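Long-range contact in catabolite control protein A (Lactococcus lactis, PDB 2O20), which probably acts as a global transcriptional regulator of carbon catabolite repression and activation, binding DNA as a member of the LacI family: residues I162-A167 / V290-Y295. The protein carries 1 engineered substitution. Residues are numbered along the deposited sequence; the frame is centred on the assembly and turned at random.
Sequences IDYHLA and VNQPLY
Ile162 packs against Val290, Gln292 and Pro293 in a buried, largely apolar contact between two chain segments that link the subdomains of the LacI-type, periplasmic-binding-protein fold. Segment 162-167 leaves strand 159-161 and starts helix 164-177; segment 290-295 runs from strand 289-291 into helix 294-309. No direct hydrogen bond joins them. A chi1 of 69° puts CG1 of Ile162 between its own backbone N and carbonyl carbon and carries CD1 on to CG of Gln292, 3.8 Å away, and to CG1 of Val290, while CG2 of Ile162, beside the backbone N, meets CD of Pro293, 3.7 Å away. The Gln292 side chain, extended beyond CG, crosses Ile162 at about a right angle. Farther along, Val290 straddles the methyl of Ala167, whose CB is 4.1 Å from CG2 and 4.2 Å from CG1 of Val290. Cut back to an alanine here, the Ile162 side chain would lose CG1, CG2 and CD1, and a gap is likely to open beside CG of Gln292 and CD of Pro293, with CG1 of Val290 losing an apolar neighbour.

One water bridges the buried polar groups beside the apolar patch. It accepts from Ile162 N and donates to Tyr164 OH (2.6 Å) and to Gln292 OE1 (3.0 Å), so both segments share it. Tyr164 OH is also hydrogen-bonded to OD1 of Asn161, and Gln292 NE2, near the plane of the Tyr164 ring at its edge, is held by Gly274 O; the amide is thus gripped at both ends. Asp163 caps the new helix, OD1 taking Leu166 N in a nearly straight bond (174°) from above the carboxylate plane. Around the contact, helix 193-208 packs against Tyr164, Tyr77 of helix 76-91 touches Gln292, and Ile325 of strand 324-326, the antiparallel partner of strand 289-291, lies against Val290.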
loop_
_atom_site.group_PDB
_atom_site.type_symbol
_atom_site.label_atom_id
_atom_site.label_comp_id
_atom_site.label_asym_id
_atom_site.label_seq_id
_atom_site.Cartn_x
_atom_site.Cartn_y
_atom_site.Cartn_z
ATOM N N ILE D 162 -12.387 -16.202 -1.721
ATOM C CA ILE D 162 -13.830 -15.942 -1.918
ATOM C C ILE D 162 -14.352 -16.810 -3.064
ATOM O O ILE D 162 -13.574 -17.532 -3.700
ATOM C CB ILE D 162 -14.202 -14.410 -2.106
ATOM C CG1 ILE D 162 -13.700 -13.822 -3.430
ATOM C CG2 ILE D 162 -13.753 -13.589 -0.903
ATOM C CD1 ILE D 162 -14.577 -12.720 -3.970
ATOM N N ASP D 163 -15.670 -16.782 -3.277
ATOM C CA ASP D 163 -16.349 -17.425 -4.406
ATOM C C ASP D 163 -16.278 -16.435 -5.598
ATOM O O ASP D 163 -17.094 -15.534 -5.731
ATOM C CB ASP D 163 -17.803 -17.798 -4.014
ATOM C CG ASP D 163 -18.553 -18.513 -5.118
ATOM O OD1 ASP D 163 -18.077 -18.522 -6.261
ATOM O OD2 ASP D 163 -19.636 -19.095 -4.845
ATOM N N TYR D 164 -15.257 -16.596 -6.437
ATOM C CA TYR D 164 -15.041 -15.653 -7.572
ATOM C C TYR D 164 -16.154 -15.692 -8.639
ATOM O O TYR D 164 -16.474 -14.671 -9.291
ATOM C CB TYR D 164 -13.691 -15.927 -8.229
ATOM C CG TYR D 164 -12.511 -15.825 -7.281
ATOM C CD1 TYR D 164 -12.092 -14.589 -6.784
ATOM C CD2 TYR D 164 -11.809 -16.947 -6.896
ATOM C CE1 TYR D 164 -11.024 -14.488 -5.931
ATOM C CE2 TYR D 164 -10.716 -16.848 -6.020
ATOM C CZ TYR D 164 -10.332 -15.613 -5.554
ATOM O OH TYR D 164 -9.255 -15.491 -4.687
ATOM N N HIS D 165 -16.724 -16.871 -8.828
ATOM C CA HIS D 165 -17.850 -17.064 -9.748
ATOM C C HIS D 165 -19.043 -16.187 -9.329
ATOM O O HIS D 165 -19.542 -15.360 -10.094
ATOM C CB HIS D 165 -18.232 -18.539 -9.758
ATOM C CG HIS D 165 -19.466 -18.839 -10.542
ATOM N ND1 HIS D 165 -20.735 -18.663 -10.028
ATOM C CD2 HIS D 165 -19.632 -19.324 -11.788
ATOM C CE1 HIS D 165 -21.629 -19.018 -10.933
ATOM N NE2 HIS D 165 -20.985 -19.434 -12.006
ATOM N N LEU D 166 -19.448 -16.332 -8.085
ATOM C CA LEU D 166 -20.581 -15.573 -7.560
ATOM C C LEU D 166 -20.308 -14.059 -7.574
ATOM O O LEU D 166 -21.186 -13.274 -7.962
ATOM C CB LEU D 166 -20.958 -16.091 -6.150
ATOM C CG LEU D 166 -22.097 -15.397 -5.408
ATOM C CD1 LEU D 166 -23.405 -15.592 -6.163
ATOM C CD2 LEU D 166 -22.185 -15.937 -3.993
ATOM N N ALA D 167 -19.123 -13.639 -7.138
ATOM C CA ALA D 167 -18.748 -12.216 -7.186
ATOM C C ALA D 167 -18.796 -11.639 -8.611
ATOM O O ALA D 167 -19.299 -10.542 -8.819
ATOM C CB ALA D 167 -17.363 -12.003 -6.550
ATOM N N VAL D 290 -16.478 -5.164 -5.186
ATOM C CA VAL D 290 -16.557 -6.360 -4.353
ATOM C C VAL D 290 -15.622 -6.152 -3.143
ATOM O O VAL D 290 -14.443 -5.772 -3.302
ATOM C CB VAL D 290 -16.126 -7.632 -5.152
ATOM C CG1 VAL D 290 -15.932 -8.858 -4.246
ATOM C CG2 VAL D 290 -17.113 -7.910 -6.283
ATOM N N ASN D 291 -16.157 -6.355 -1.936
ATOM C CA ASN D 291 -15.361 -6.360 -0.708
ATOM C C ASN D 291 -14.949 -7.800 -0.345
ATOM O O ASN D 291 -15.810 -8.634 0.005
ATOM C CB ASN D 291 -16.147 -5.727 0.448
ATOM C CG ASN D 291 -15.294 -5.532 1.711
ATOM O OD1 ASN D 291 -14.331 -4.770 1.720
ATOM N ND2 ASN D 291 -15.659 -6.219 2.780
ATOM N N GLN D 292 -13.653 -8.089 -0.444
ATOM C CA GLN D 292 -13.104 -9.349 0.048
ATOM C C GLN D 292 -12.613 -9.121 1.469
ATOM O O GLN D 292 -12.066 -8.045 1.781
ATOM C CB GLN D 292 -11.953 -9.838 -0.822
ATOM C CG GLN D 292 -12.341 -10.125 -2.284
ATOM C CD GLN D 292 -11.181 -10.774 -3.049
ATOM O OE1 GLN D 292 -10.403 -11.511 -2.471
ATOM N NE2 GLN D 292 -11.059 -10.479 -4.334
ATOM N N PRO D 293 -12.799 -10.124 2.345
ATOM C CA PRO D 293 -12.370 -10.025 3.748
ATOM C C PRO D 293 -10.879 -10.349 3.870
ATOM O O PRO D 293 -10.487 -11.420 4.338
ATOM C CB PRO D 293 -13.287 -11.036 4.438
ATOM C CG PRO D 293 -13.380 -12.135 3.399
ATOM C CD PRO D 293 -13.443 -11.423 2.069
ATOM N N LEU D 294 -10.041 -9.396 3.447
ATOM C CA LEU D 294 -8.612 -9.646 3.259
ATOM C C LEU D 294 -7.855 -10.068 4.539
ATOM O O LEU D 294 -7.090 -11.020 4.519
ATOM C CB LEU D 294 -7.966 -8.417 2.651
ATOM C CG LEU D 294 -8.420 -7.981 1.229
ATOM C CD1 LEU D 294 -7.553 -6.825 0.814
ATOM C CD2 LEU D 294 -8.332 -9.094 0.229
ATOM N N TYR D 295 -8.046 -9.349 5.635
ATOM C CA TYR D 295 -7.457 -9.771 6.901
ATOM C C TYR D 295 -7.864 -11.206 7.275
ATOM O O TYR D 295 -7.036 -12.008 7.668
ATOM C CB TYR D 295 -7.874 -8.812 8.013
ATOM C CG TYR D 295 -7.294 -9.157 9.374
ATOM C CD1 TYR D 295 -6.078 -8.631 9.770
ATOM C CD2 TYR D 295 -7.966 -9.993 10.257
ATOM C CE1 TYR D 295 -5.542 -8.929 11.016
ATOM C CE2 TYR D 295 -7.432 -10.305 11.508
ATOM C CZ TYR D 295 -6.209 -9.767 11.872
ATOM O OH TYR D 295 -5.666 -10.054 13.109
HETATM O O HOH W 1 -10.092 -14.463 -2.460
#